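Local coordinates for multiheme cytochrome cf (Carboxydothermus ferrireducens DSM 11255, PDB 6QVM), which probably passes electrons through a chain of c-type hemes from the S-layer to insoluble extracellular iron(III), at residues 239-244 against 486-491; 315-320 against 384-389; 353-358 against 478-483. All coordinates share one frame; numbering follows the deposited sequence.

In the fold
The three contacts lie in the heme-packed middle of the chain: centre to centre, contacts 1 and 3 are about 10 Å apart, contacts 2 and 3 about 13 Å, and contacts 1 and 2 about 16 Å. Their segments come in the order 239-244, 315-320, 353-358, 384-389, 478-483, 486-491, so contact 1 spans the other two, which interleave. One heme c joins contacts 1 and 2, taking H243 from one and H387 from the other as axial ligands. Contacts 1 and 3 share the loop between helices 473-476 and 493-500, where Q488 bonds to S478, and a phosphate ion. Remote segments thus assemble closely spaced hemes, consistent with electron transfer.

Contact 1: 239-244 against 486-491; sequences SATWHP and GKQLRK. With HEC (heme c), chain J; PO4 (phosphate ion), chain T.
The distal pocket of a bis-histidine heme c brings the amide of Q488 beside T241 and the ligand H243. OE1 of Q488 lies 3.6 Å from CB of T241, the two side chains crossing at about a right angle. Beyond CG the glutamine is extended (chi2 178°), which carries its amide from the 486-491 loop into a cluster of three waters. OE1 accepts from two: water 2, 2.8 Å from OE1, accepts from the backbone N of W242, while water 3, 2.7 Å from OE1, is more weakly bonded to the backbone N of H243. Water 1 accepts from ND1 of H243 at 3.0 Å, donates to OG1 of T241 at 2.9 Å and receives a weak bond from NE2 of Q488. That NE2 has its stronger partner in S478 O, and OG1 of T241 also bonds to F238 O. Glutamine suits the place because one flat group offers both an acceptor and a donor. NE2 of H243 binds the iron at 1.9 Å, with H387 the second axial ligand. The water on ND1 probably helps to set the ring's rotation and, by drawing on its N-H, may make the imidazole a stronger donor to the iron.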
loop_
_atom_site.group_PDB
_atom_site.type_symbol
_atom_site.label_atom_id
_atom_site.label_comp_id
_atom_site.label_asym_id
_atom_site.label_seq_id
_atom_site.Cartn_x
_atom_site.Cartn_y
_atom_site.Cartn_z
ATOM N N SER A 239 8.670 -4.355 1.445
ATOM C CA SER A 239 9.429 -4.546 2.674
ATOM C C SER A 239 10.509 -3.490 2.877
ATOM O O SER A 239 11.103 -3.434 3.961
ATOM C CB SER A 239 10.062 -5.943 2.689
ATOM O OG SER A 239 9.054 -6.940 2.716
ATOM N N ALA A 240 10.778 -2.662 1.869
ATOM C CA ALA A 240 11.775 -1.608 1.976
ATOM C C ALA A 240 11.168 -0.230 2.198
ATOM O O ALA A 240 11.910 0.711 2.502
ATOM C CB ALA A 240 12.660 -1.577 0.722
ATOM N N THR A 241 9.853 -0.080 2.042
ATOM C CA THR A 241 9.213 1.168 2.424
ATOM C C THR A 241 9.228 1.311 3.945
ATOM O O THR A 241 9.431 0.344 4.685
ATOM C CB THR A 241 7.781 1.243 1.887
ATOM O OG1 THR A 241 6.975 0.231 2.504
ATOM C CG2 THR A 241 7.762 1.042 0.372
ATOM N N TRP A 242 9.022 2.542 4.412
ATOM C CA TRP A 242 9.180 2.816 5.836
ATOM C C TRP A 242 8.010 2.290 6.658
ATOM O O TRP A 242 8.182 1.980 7.842
ATOM C CB TRP A 242 9.381 4.316 6.056
ATOM C CG TRP A 242 10.771 4.732 5.695
ATOM C CD1 TRP A 242 11.172 5.393 4.566
ATOM C CD2 TRP A 242 11.960 4.482 6.458
ATOM N NE1 TRP A 242 12.534 5.578 4.588
ATOM C CE2 TRP A 242 13.041 5.024 5.736
ATOM C CE3 TRP A 242 12.212 3.860 7.688
ATOM C CZ2 TRP A 242 14.352 4.961 6.199
ATOM C CZ3 TRP A 242 13.516 3.793 8.144
ATOM C CH2 TRP A 242 14.570 4.339 7.401
ATOM N N HIS A 243 6.827 2.170 6.049
ATOM C CA HIS A 243 5.616 1.716 6.729
ATOM C C HIS A 243 5.858 0.427 7.516
ATOM O O HIS A 243 5.669 0.424 8.740
ATOM C CB HIS A 243 4.466 1.528 5.730
ATOM C CG HIS A 243 3.666 2.765 5.481
ATOM N ND1 HIS A 243 3.160 3.085 4.239
ATOM C CD2 HIS A 243 3.283 3.762 6.312
ATOM C CE1 HIS A 243 2.496 4.224 4.317
ATOM N NE2 HIS A 243 2.555 4.656 5.564
ATOM N N PRO A 244 6.297 -0.674 6.891
ATOM C CA PRO A 244 6.470 -1.912 7.665
ATOM C C PRO A 244 7.675 -1.901 8.591
ATOM O O PRO A 244 7.817 -2.833 9.393
ATOM C CB PRO A 244 6.620 -2.982 6.580
ATOM C CG PRO A 244 7.271 -2.259 5.466
ATOM C CD PRO A 244 6.677 -0.875 5.478
ATOM N N GLY A 486 11.325 10.023 -3.615
ATOM C CA GLY A 486 11.063 10.469 -2.261
ATOM C C GLY A 486 9.589 10.459 -1.911
ATOM O O GLY A 486 8.739 10.713 -2.775
ATOM N N LYS A 487 9.279 10.130 -0.653
ATOM C CA LYS A 487 7.910 10.174 -0.133
ATOM C C LYS A 487 6.977 9.252 -0.909
ATOM O O LYS A 487 5.764 9.482 -0.962
ATOM C CB LYS A 487 7.362 11.603 -0.133
ATOM C CG LYS A 487 8.269 12.615 0.572
ATOM C CD LYS A 487 8.613 12.166 1.986
ATOM C CE LYS A 487 9.559 13.139 2.662
ATOM N NZ LYS A 487 9.932 12.683 4.024
ATOM N N GLN A 488 7.546 8.212 -1.520
ATOM C CA GLN A 488 6.791 7.240 -2.309
ATOM C C GLN A 488 5.964 7.917 -3.399
ATOM O O GLN A 488 4.899 7.425 -3.779
ATOM C CB GLN A 488 5.912 6.361 -1.412
ATOM C CG GLN A 488 6.721 5.492 -0.448
ATOM C CD GLN A 488 5.864 4.652 0.474
ATOM O OE1 GLN A 488 6.176 4.498 1.653
ATOM N NE2 GLN A 488 4.785 4.094 -0.057
ATOM N N LEU A 489 6.457 9.044 -3.910
ATOM C CA LEU A 489 5.797 9.725 -5.012
ATOM C C LEU A 489 5.972 8.932 -6.300
ATOM O O LEU A 489 6.956 8.207 -6.485
ATOM C CB LEU A 489 6.364 11.135 -5.176
ATOM C CG LEU A 489 6.105 12.118 -4.033
ATOM C CD1 LEU A 489 6.967 13.359 -4.184
ATOM C CD2 LEU A 489 4.632 12.498 -3.988
ATOM N N ARG A 490 4.999 9.075 -7.202
ATOM C CA ARG A 490 5.040 8.357 -8.469
ATOM C C ARG A 490 5.900 9.052 -9.521
ATOM O O ARG A 490 6.283 8.412 -10.503
ATOM C CB ARG A 490 3.625 8.172 -9.011
ATOM C CG ARG A 490 2.665 7.578 -7.995
ATOM C CD ARG A 490 1.283 7.375 -8.574
ATOM N NE ARG A 490 0.408 6.684 -7.631
ATOM C CZ ARG A 490 0.386 5.364 -7.457
ATOM N NH1 ARG A 490 1.196 4.583 -8.156
ATOM N NH2 ARG A 490 -0.443 4.823 -6.579
ATOM N N LYS A 491 6.200 10.337 -9.343
ATOM C CA LYS A 491 6.993 11.089 -10.305
ATOM C C LYS A 491 7.871 12.082 -9.563
ATOM O O LYS A 491 7.705 12.320 -8.363
ATOM C CB LYS A 491 6.126 11.852 -11.318
ATOM C CG LYS A 491 5.185 11.010 -12.170
ATOM C CD LYS A 491 4.271 11.918 -12.984
ATOM C CE LYS A 491 3.133 11.152 -13.631
ATOM N NZ LYS A 491 3.530 10.492 -14.902
HETATM FE FE HEC J . 1.676 6.332 5.993
HETATM C CHA HEC J . 4.950 7.105 6.506
HETATM C CHB HEC J . 1.844 7.745 2.848
HETATM C CHC HEC J . -1.438 5.068 5.250
HETATM C CHD HEC J . 1.261 5.425 9.302
HETATM N NA HEC J . 3.118 7.240 4.876
HETATM C C1A HEC J . 4.402 7.506 5.307
HETATM C C2A HEC J . 5.075 8.278 4.282
HETATM C C3A HEC J . 4.217 8.459 3.273
HETATM C C4A HEC J . 2.971 7.816 3.631
HETATM C CMA HEC J . 4.505 9.233 1.973
HETATM C CAA HEC J . 6.526 8.799 4.360
HETATM C CBA HEC J . 7.455 7.794 3.687
HETATM C CGA HEC J . 8.842 8.380 3.641
HETATM O O1A HEC J . 9.261 9.046 4.629
HETATM O O2A HEC J . 9.531 8.172 2.609
HETATM N NB HEC J . 0.432 6.403 4.360
HETATM C C1B HEC J . 0.724 6.995 3.143
HETATM C C2B HEC J . -0.354 6.699 2.228
HETATM C C3B HEC J . -1.273 5.966 2.891
HETATM C C4B HEC J . -0.788 5.762 4.247
HETATM C CMB HEC J . -0.399 7.217 0.771
HETATM C CAB HEC J . -2.611 5.417 2.334
HETATM C CBB HEC J . -2.416 4.491 1.107
HETATM N NC HEC J . 0.171 5.474 7.093
HETATM C C1C HEC J . -0.997 4.944 6.561
HETATM C C2C HEC J . -1.710 4.253 7.625
HETATM C C3C HEC J . -0.938 4.289 8.738
HETATM C C4C HEC J . 0.240 5.098 8.427
HETATM C CMC HEC J . -3.033 3.470 7.434
HETATM C CAC HEC J . -1.251 3.705 10.150
HETATM C CBC HEC J . -1.491 2.175 10.159
HETATM N ND HEC J . 2.908 6.275 7.645
HETATM C C1D HEC J . 2.519 5.860 8.922
HETATM C C2D HEC J . 3.657 5.978 9.803
HETATM C C3D HEC J . 4.799 6.501 8.926
HETATM C C4D HEC J . 4.248 6.654 7.604
HETATM C CMD HEC J . 3.721 5.649 11.306
HETATM C CAD HEC J . 6.249 6.779 9.355
HETATM C CBD HEC J . 7.032 5.523 8.957
HETATM C CGD HEC J . 8.453 5.554 9.459
HETATM O O1D HEC J . 8.969 6.676 9.703
HETATM O O2D HEC J . 9.065 4.460 9.604
HETATM P P PO4 T . 1.794 0.753 -7.138
HETATM O O1 PO4 T . 3.271 0.701 -6.805
HETATM O O2 PO4 T . 1.612 1.098 -8.597
HETATM O O3 PO4 T . 1.162 -0.591 -6.862
HETATM O O4 PO4 T . 1.095 1.803 -6.308
HETATM O O HOH W 1 4.419 1.497 1.984
HETATM O O HOH W 2 8.943 4.414 2.280
HETATM O O HOH W 3 6.187 4.339 4.344
#

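Contact 2: 315-320 against 384-389. With CA (calcium ion), chain S; HEC (heme c), chain J.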
loop_
_atom_site.group_PDB
_atom_site.type_symbol
_atom_site.label_atom_id
_atom_site.label_comp_id
_atom_site.label_asym_id
_atom_site.label_seq_id
_atom_site.Cartn_x
_atom_site.Cartn_y
_atom_site.Cartn_z
ATOM N N ALA A 315 1.330 3.761 19.662
ATOM C CA ALA A 315 1.421 2.489 18.952
ATOM C C ALA A 315 0.274 2.297 17.962
ATOM O O ALA A 315 0.449 1.649 16.920
ATOM C CB ALA A 315 1.458 1.347 19.961
ATOM N N LYS A 316 -0.891 2.879 18.255
ATOM C CA LYS A 316 -2.082 2.640 17.449
ATOM C C LYS A 316 -1.894 3.039 15.991
ATOM O O LYS A 316 -2.623 2.541 15.130
ATOM C CB LYS A 316 -3.274 3.395 18.039
ATOM C CG LYS A 316 -3.073 4.899 18.050
ATOM C CD LYS A 316 -4.037 5.595 18.983
ATOM C CE LYS A 316 -4.095 7.088 18.716
ATOM N NZ LYS A 316 -5.068 7.753 19.622
ATOM N N CYS A 317 -0.947 3.923 15.693
ATOM C CA CYS A 317 -0.628 4.269 14.316
ATOM C C CYS A 317 0.674 3.631 13.851
ATOM O O CYS A 317 1.049 3.804 12.688
ATOM C CB CYS A 317 -0.553 5.791 14.148
ATOM S SG CYS A 317 -2.090 6.648 14.536
ATOM N N HIS A 318 1.358 2.887 14.719
ATOM C CA HIS A 318 2.674 2.351 14.413
ATOM C C HIS A 318 2.697 0.830 14.307
ATOM O O HIS A 318 3.744 0.267 13.979
ATOM C CB HIS A 318 3.703 2.809 15.457
ATOM C CG HIS A 318 3.815 4.292 15.608
ATOM N ND1 HIS A 318 4.546 4.875 16.621
ATOM C CD2 HIS A 318 3.282 5.312 14.890
ATOM C CE1 HIS A 318 4.463 6.192 16.519
ATOM N NE2 HIS A 318 3.712 6.485 15.469
ATOM N N VAL A 319 1.575 0.153 14.550
ATOM C CA VAL A 319 1.525 -1.300 14.549
ATOM C C VAL A 319 0.273 -1.764 13.816
ATOM O O VAL A 319 -0.592 -0.974 13.436
ATOM C CB VAL A 319 1.570 -1.893 15.974
ATOM C CG1 VAL A 319 2.853 -1.460 16.691
ATOM C CG2 VAL A 319 0.344 -1.477 16.749
ATOM N N THR A 320 0.200 -3.076 13.608
ATOM C CA THR A 320 -0.852 -3.701 12.823
ATOM C C THR A 320 -1.356 -4.931 13.557
ATOM O O THR A 320 -0.591 -5.615 14.241
ATOM C CB THR A 320 -0.333 -4.103 11.434
ATOM O OG1 THR A 320 0.187 -2.951 10.762
ATOM C CG2 THR A 320 -1.454 -4.727 10.590
ATOM N N GLU A 384 -5.925 8.559 5.995
ATOM C CA GLU A 384 -6.147 9.654 6.930
ATOM C C GLU A 384 -6.324 9.187 8.368
ATOM O O GLU A 384 -6.196 10.002 9.283
ATOM C CB GLU A 384 -7.368 10.469 6.504
ATOM C CG GLU A 384 -7.092 11.457 5.382
ATOM C CD GLU A 384 -8.363 11.992 4.754
ATOM O OE1 GLU A 384 -9.344 11.229 4.647
ATOM O OE2 GLU A 384 -8.389 13.179 4.375
ATOM N N LYS A 385 -6.616 7.906 8.599
ATOM C CA LYS A 385 -6.777 7.452 9.975
ATOM C C LYS A 385 -5.461 7.474 10.740
ATOM O O LYS A 385 -5.478 7.435 11.975
ATOM C CB LYS A 385 -7.393 6.055 10.002
ATOM C CG LYS A 385 -6.620 5.014 9.224
ATOM C CD LYS A 385 -7.576 3.991 8.621
ATOM C CE LYS A 385 -7.051 2.565 8.764
ATOM N NZ LYS A 385 -8.048 1.551 8.315
ATOM N N CYS A 386 -4.331 7.536 10.037
ATOM C CA CYS A 386 -3.029 7.807 10.636
ATOM C C CYS A 386 -2.459 9.156 10.225
ATOM O O CYS A 386 -1.950 9.888 11.073
ATOM C CB CYS A 386 -2.027 6.707 10.273
ATOM S SG CYS A 386 -2.508 5.041 10.780
ATOM N N HIS A 387 -2.542 9.507 8.940
ATOM C CA HIS A 387 -2.127 10.825 8.464
ATOM C C HIS A 387 -3.311 11.788 8.567
ATOM O O HIS A 387 -3.900 12.213 7.571
ATOM C CB HIS A 387 -1.623 10.743 7.030
ATOM C CG HIS A 387 -0.516 9.759 6.810
ATOM N ND1 HIS A 387 0.801 10.146 6.685
ATOM C CD2 HIS A 387 -0.532 8.416 6.643
ATOM C CE1 HIS A 387 1.553 9.079 6.481
ATOM N NE2 HIS A 387 0.769 8.016 6.448
ATOM N N GLU A 388 -3.652 12.142 9.807
ATOM C CA GLU A 388 -4.935 12.793 10.046
ATOM C C GLU A 388 -4.974 14.239 9.573
ATOM O O GLU A 388 -6.067 14.799 9.445
ATOM C CB GLU A 388 -5.295 12.727 11.531
ATOM C CG GLU A 388 -4.676 13.822 12.387
ATOM C CD GLU A 388 -3.186 13.647 12.601
ATOM O OE1 GLU A 388 -2.436 14.618 12.377
ATOM O OE2 GLU A 388 -2.761 12.548 13.010
ATOM N N GLY A 389 -3.823 14.859 9.319
ATOM C CA GLY A 389 -3.784 16.220 8.826
ATOM C C GLY A 389 -3.520 17.285 9.872
ATOM O O GLY A 389 -3.489 18.471 9.528
HETATM CA CA CA S . -8.839 15.238 5.504
HETATM FE FE HEC J . 1.676 6.332 5.993
HETATM C CHA HEC J . 4.950 7.105 6.506
HETATM C CHB HEC J . 1.844 7.745 2.848
HETATM C CHC HEC J . -1.438 5.068 5.250
HETATM C CHD HEC J . 1.261 5.425 9.302
HETATM N NA HEC J . 3.118 7.240 4.876
HETATM C C1A HEC J . 4.402 7.506 5.307
HETATM C C2A HEC J . 5.075 8.278 4.282
HETATM C C3A HEC J . 4.217 8.459 3.273
HETATM C C4A HEC J . 2.971 7.816 3.631
HETATM C CMA HEC J . 4.505 9.233 1.973
HETATM C CAA HEC J . 6.526 8.799 4.360
HETATM C CBA HEC J . 7.455 7.794 3.687
HETATM C CGA HEC J . 8.842 8.380 3.641
HETATM O O1A HEC J . 9.261 9.046 4.629
HETATM O O2A HEC J . 9.531 8.172 2.609
HETATM N NB HEC J . 0.432 6.403 4.360
HETATM C C1B HEC J . 0.724 6.995 3.143
HETATM C C2B HEC J . -0.354 6.699 2.228
HETATM C C3B HEC J . -1.273 5.966 2.891
HETATM C C4B HEC J . -0.788 5.762 4.247
HETATM C CMB HEC J . -0.399 7.217 0.771
HETATM C CAB HEC J . -2.611 5.417 2.334
HETATM C CBB HEC J . -2.416 4.491 1.107
HETATM N NC HEC J . 0.171 5.474 7.093
HETATM C C1C HEC J . -0.997 4.944 6.561
HETATM C C2C HEC J . -1.710 4.253 7.625
HETATM C C3C HEC J . -0.938 4.289 8.738
HETATM C C4C HEC J . 0.240 5.098 8.427
HETATM C CMC HEC J . -3.033 3.470 7.434
HETATM C CAC HEC J . -1.251 3.705 10.150
HETATM C CBC HEC J . -1.491 2.175 10.159
HETATM N ND HEC J . 2.908 6.275 7.645
HETATM C C1D HEC J . 2.519 5.860 8.922
HETATM C C2D HEC J . 3.657 5.978 9.803
HETATM C C3D HEC J . 4.799 6.501 8.926
HETATM C C4D HEC J . 4.248 6.654 7.604
HETATM C CMD HEC J . 3.721 5.649 11.306
HETATM C CAD HEC J . 6.249 6.779 9.355
HETATM C CBD HEC J . 7.032 5.523 8.957
HETATM C CGD HEC J . 8.453 5.554 9.459
HETATM O O1D HEC J . 8.969 6.676 9.703
HETATM O O2D HEC J . 9.065 4.460 9.604
HETATM O O HOH W 4 -7.708 15.830 7.626
HETATM O O HOH W 5 -9.586 13.586 7.240
HETATM O O HOH W 6 -11.470 15.012 5.436
#
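Segment 315-320, which runs into the short strand 319-320, and the loop 384-389 come closest at C317 and C386, whose CA atoms are 5.6 Å apart with no backbone hydrogen bond between them. Each residue is the second cysteine of a CXXCH heme-attachment motif, so the meeting brings the attachment points of two hemes close together. The cysteines face each other in apolar contact, CB of C317 lying 4.0 Å from SG of C386. In both, SG lies anti to the carbonyl carbon (chi1 -61° in C317, -59° in C386), which sends the two sulfurs into the gap between the segments. No disulfide forms, since each sulfur is spent on a different porphyrin. SG of C386 is joined to CAC of heme c in chain J at 1.9 Å, and SG of C317 is linked to CAC of another heme. Cysteine is thus required twice for its thioether, and its small size lets the segments approach closely.

The histidine after each cysteine points its CB away from the opposite segment. H387, the centre of an inverse gamma turn, binds the chain J iron through NE2 at 2.0 Å, with H243 on the other axial side. H318 closes the CXXCH motif of C317 and presumably ligates that heme's iron; its CD2 rests 3.6 Å from CMD of the chain J heme. G389 suits its place because, at phi 99°, a beta carbon would press against the carbonyl oxygen of E388.

E384, inside the CXXCH motif of C386, ties this heme site to a calcium ion. Its extended chain reaches the metal through OE2, 2.4 Å away, and G395, N398, D399 and three waters complete the coordination. Water 4 bonds to calcium at 2.5 Å and donates to O of E388 at 2.7 Å.

Contact 3: 353-358 against 478-483; sequences ACHGPG and SPHSEK. With HEC (heme c), chain I; PO4 (phosphate ion), chain T.
H480 sets the edge of its imidazole over the iron of heme c in chain I, end-on to the edge of H355 across the porphyrin. The two NE2 atoms of H355 and H480 are 3.9 Å apart, each 1.9 Å from the iron between them. The rings are coplanar to about 10°, and the meso carbon CHA lies in the plane of both. H355 closes a CXXCH motif at the end of helix 352-355, where C354 is bonded through SG to the heme; G356 then leaves the helix with positive phi, a conformation glycine adopts easily. The rotation of H355 is held by a bond from its ND1 to L371 O.

On the other side of the heme, the CG corner of P479 covers one face of H480, 3.8 Å above the ring centre, and the same proline lies against the porphyrin. F235 adds an edge-to-face ring contact with H480. S478 begins an ST turn: its OG, anti to its own backbone N (chi1 170°), accepts from N of H480 at 3.2 Å. Serine suits the site because its hydroxyl can accept from the backbone of the ST turn. OG also lies 2.8 Å from O4 of a phosphate ion, probably from the crystallisation liquor. ND1 of H480 donates to phosphate O3 at 3.1 Å, almost straight at 173° and in the ring plane, and K483 NZ reaches phosphate O1 at 3.3 Å. Two histidine ligands are consistent with a low-spin, six-coordinate heme suited to electron transfer; in the crystal, the phosphate at ND1 of H480 may strengthen that ligand's donation to the iron.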
loop_
_atom_site.group_PDB
_atom_site.type_symbol
_atom_site.label_atom_id
_atom_site.label_comp_id
_atom_site.label_asym_id
_atom_site.label_seq_id
_atom_site.Cartn_x
_atom_site.Cartn_y
_atom_site.Cartn_z
ATOM N N ALA A 353 -2.841 -3.167 7.411
ATOM C CA ALA A 353 -3.210 -1.878 7.981
ATOM C C ALA A 353 -4.086 -1.090 7.016
ATOM O O ALA A 353 -4.892 -0.261 7.443
ATOM C CB ALA A 353 -1.963 -1.078 8.348
ATOM N N CYS A 354 -3.958 -1.357 5.722
ATOM C CA CYS A 354 -4.814 -0.772 4.697
ATOM C C CYS A 354 -5.839 -1.749 4.135
ATOM O O CYS A 354 -6.973 -1.353 3.851
ATOM C CB CYS A 354 -3.963 -0.235 3.543
ATOM S SG CYS A 354 -2.693 0.950 4.029
ATOM N N HIS A 355 -5.484 -3.026 3.998
ATOM C CA HIS A 355 -6.354 -4.017 3.377
ATOM C C HIS A 355 -7.213 -4.757 4.389
ATOM O O HIS A 355 -7.993 -5.632 3.998
ATOM C CB HIS A 355 -5.519 -5.019 2.569
ATOM C CG HIS A 355 -4.809 -4.409 1.402
ATOM N ND1 HIS A 355 -5.441 -4.126 0.210
ATOM C CD2 HIS A 355 -3.524 -4.009 1.249
ATOM C CE1 HIS A 355 -4.575 -3.586 -0.629
ATOM N NE2 HIS A 355 -3.404 -3.507 -0.024
ATOM N N GLY A 356 -7.080 -4.435 5.673
ATOM C CA GLY A 356 -7.900 -5.026 6.702
ATOM C C GLY A 356 -7.463 -6.428 7.073
ATOM O O GLY A 356 -6.507 -6.968 6.513
ATOM N N PRO A 357 -8.174 -7.052 8.011
ATOM C CA PRO A 357 -7.841 -8.428 8.410
ATOM C C PRO A 357 -7.864 -9.362 7.210
ATOM O O PRO A 357 -8.844 -9.419 6.469
ATOM C CB PRO A 357 -8.944 -8.780 9.416
ATOM C CG PRO A 357 -9.497 -7.449 9.863
ATOM C CD PRO A 357 -9.396 -6.564 8.668
ATOM N N GLY A 358 -6.774 -10.100 7.014
ATOM C CA GLY A 358 -6.630 -10.861 5.788
ATOM C C GLY A 358 -6.347 -12.341 5.954
ATOM O O GLY A 358 -6.020 -13.017 4.976
ATOM N N SER A 478 2.445 6.218 -4.144
ATOM C CA SER A 478 2.244 4.781 -4.208
ATOM C C SER A 478 2.172 4.218 -2.793
ATOM O O SER A 478 3.009 4.566 -1.954
ATOM C CB SER A 478 3.372 4.109 -4.967
ATOM O OG SER A 478 3.290 2.700 -4.834
ATOM N N PRO A 479 1.191 3.361 -2.490
ATOM C CA PRO A 479 1.145 2.742 -1.160
ATOM C C PRO A 479 2.072 1.547 -1.015
ATOM O O PRO A 479 2.203 1.018 0.095
ATOM C CB PRO A 479 -0.319 2.309 -1.037
ATOM C CG PRO A 479 -0.693 1.966 -2.433
ATOM C CD PRO A 479 0.057 2.931 -3.332
ATOM N N HIS A 480 2.732 1.127 -2.094
ATOM C CA HIS A 480 3.405 -0.158 -2.130
ATOM C C HIS A 480 4.906 -0.081 -2.357
ATOM O O HIS A 480 5.597 -1.070 -2.093
ATOM C CB HIS A 480 2.802 -1.049 -3.226
ATOM C CG HIS A 480 1.372 -1.410 -2.990
ATOM N ND1 HIS A 480 0.439 -1.434 -4.004
ATOM C CD2 HIS A 480 0.714 -1.763 -1.861
ATOM C CE1 HIS A 480 -0.731 -1.796 -3.512
ATOM N NE2 HIS A 480 -0.593 -1.999 -2.213
ATOM N N SER A 481 5.431 1.040 -2.836
ATOM C CA SER A 481 6.847 1.058 -3.163
ATOM C C SER A 481 7.351 2.488 -3.235
ATOM O O SER A 481 6.582 3.433 -3.438
ATOM C CB SER A 481 7.118 0.337 -4.492
ATOM O OG SER A 481 6.541 1.039 -5.575
ATOM N N GLU A 482 8.665 2.622 -3.073
ATOM C CA GLU A 482 9.392 3.872 -3.263
ATOM C C GLU A 482 10.219 3.747 -4.536
ATOM O O GLU A 482 11.075 2.860 -4.637
ATOM C CB GLU A 482 10.284 4.166 -2.056
ATOM C CG GLU A 482 11.437 5.109 -2.346
ATOM C CD GLU A 482 10.987 6.541 -2.549
ATOM O OE1 GLU A 482 10.003 6.957 -1.894
ATOM O OE2 GLU A 482 11.623 7.250 -3.362
ATOM N N LYS A 483 9.960 4.624 -5.505
ATOM C CA LYS A 483 10.548 4.519 -6.834
ATOM C C LYS A 483 11.741 5.446 -7.045
ATOM O O LYS A 483 12.244 5.535 -8.169
ATOM C CB LYS A 483 9.482 4.791 -7.900
ATOM C CG LYS A 483 8.330 3.797 -7.869
ATOM C CD LYS A 483 6.996 4.479 -8.107
ATOM C CE LYS A 483 5.853 3.691 -7.482
ATOM N NZ LYS A 483 5.154 2.820 -8.463
HETATM FE FE HEC I . -2.116 -2.762 -1.270
HETATM C CHA HEC I . -3.985 -2.271 -4.102
HETATM C CHB HEC I . -1.661 -6.063 -2.202
HETATM C CHC HEC I . 0.041 -3.203 1.352
HETATM C CHD HEC I . -3.090 0.264 0.022
HETATM N NA HEC I . -2.708 -3.952 -2.850
HETATM C C1A HEC I . -3.506 -3.551 -3.905
HETATM C C2A HEC I . -3.753 -4.690 -4.771
HETATM C C3A HEC I . -3.115 -5.741 -4.227
HETATM C C4A HEC I . -2.450 -5.293 -3.021
HETATM C CMA HEC I . -3.086 -7.187 -4.757
HETATM C CAA HEC I . -4.636 -4.632 -6.051
HETATM C CBA HEC I . -3.942 -5.043 -7.357
HETATM C CGA HEC I . -2.512 -4.568 -7.438
HETATM O O1A HEC I . -2.267 -3.342 -7.279
HETATM O O2A HEC I . -1.619 -5.423 -7.681
HETATM N NB HEC I . -1.036 -4.348 -0.535
HETATM C C1B HEC I . -0.912 -5.588 -1.143
HETATM C C2B HEC I . 0.141 -6.314 -0.469
HETATM C C3B HEC I . 0.610 -5.535 0.534
HETATM C C4B HEC I . -0.117 -4.273 0.494
HETATM C CMB HEC I . 0.539 -7.764 -0.829
HETATM C CAB HEC I . 1.725 -5.874 1.561
HETATM C CBB HEC I . 3.044 -6.283 0.869
HETATM N NC HEC I . -1.664 -1.693 0.406
HETATM C C1C HEC I . -0.699 -2.036 1.337
HETATM C C2C HEC I . -0.620 -0.975 2.327
HETATM C C3C HEC I . -1.384 0.051 1.888
HETATM C C4C HEC I . -2.121 -0.427 0.722
HETATM C CMC HEC I . 0.463 -0.928 3.431
HETATM C CAC HEC I . -1.626 1.432 2.567
HETATM C CBC HEC I . -0.339 2.242 2.859
HETATM N ND HEC I . -3.362 -1.248 -1.926
HETATM C C1D HEC I . -3.565 -0.059 -1.232
HETATM C C2D HEC I . -4.391 0.801 -2.039
HETATM C C3D HEC I . -4.679 0.015 -3.322
HETATM C C4D HEC I . -3.992 -1.247 -3.170
HETATM C CMD HEC I . -4.877 2.213 -1.676
HETATM C CAD HEC I . -5.496 0.497 -4.535
HETATM C CBD HEC I . -4.446 0.938 -5.556
HETATM C CGD HEC I . -4.993 1.979 -6.501
HETATM O O1D HEC I . -4.187 2.828 -6.974
HETATM O O2D HEC I . -6.225 1.960 -6.777
HETATM P P PO4 T . 1.794 0.753 -7.138
HETATM O O1 PO4 T . 3.271 0.701 -6.805
HETATM O O2 PO4 T . 1.612 1.098 -8.597
HETATM O O3 PO4 T . 1.162 -0.591 -6.862
HETATM O O4 PO4 T . 1.095 1.803 -6.308
#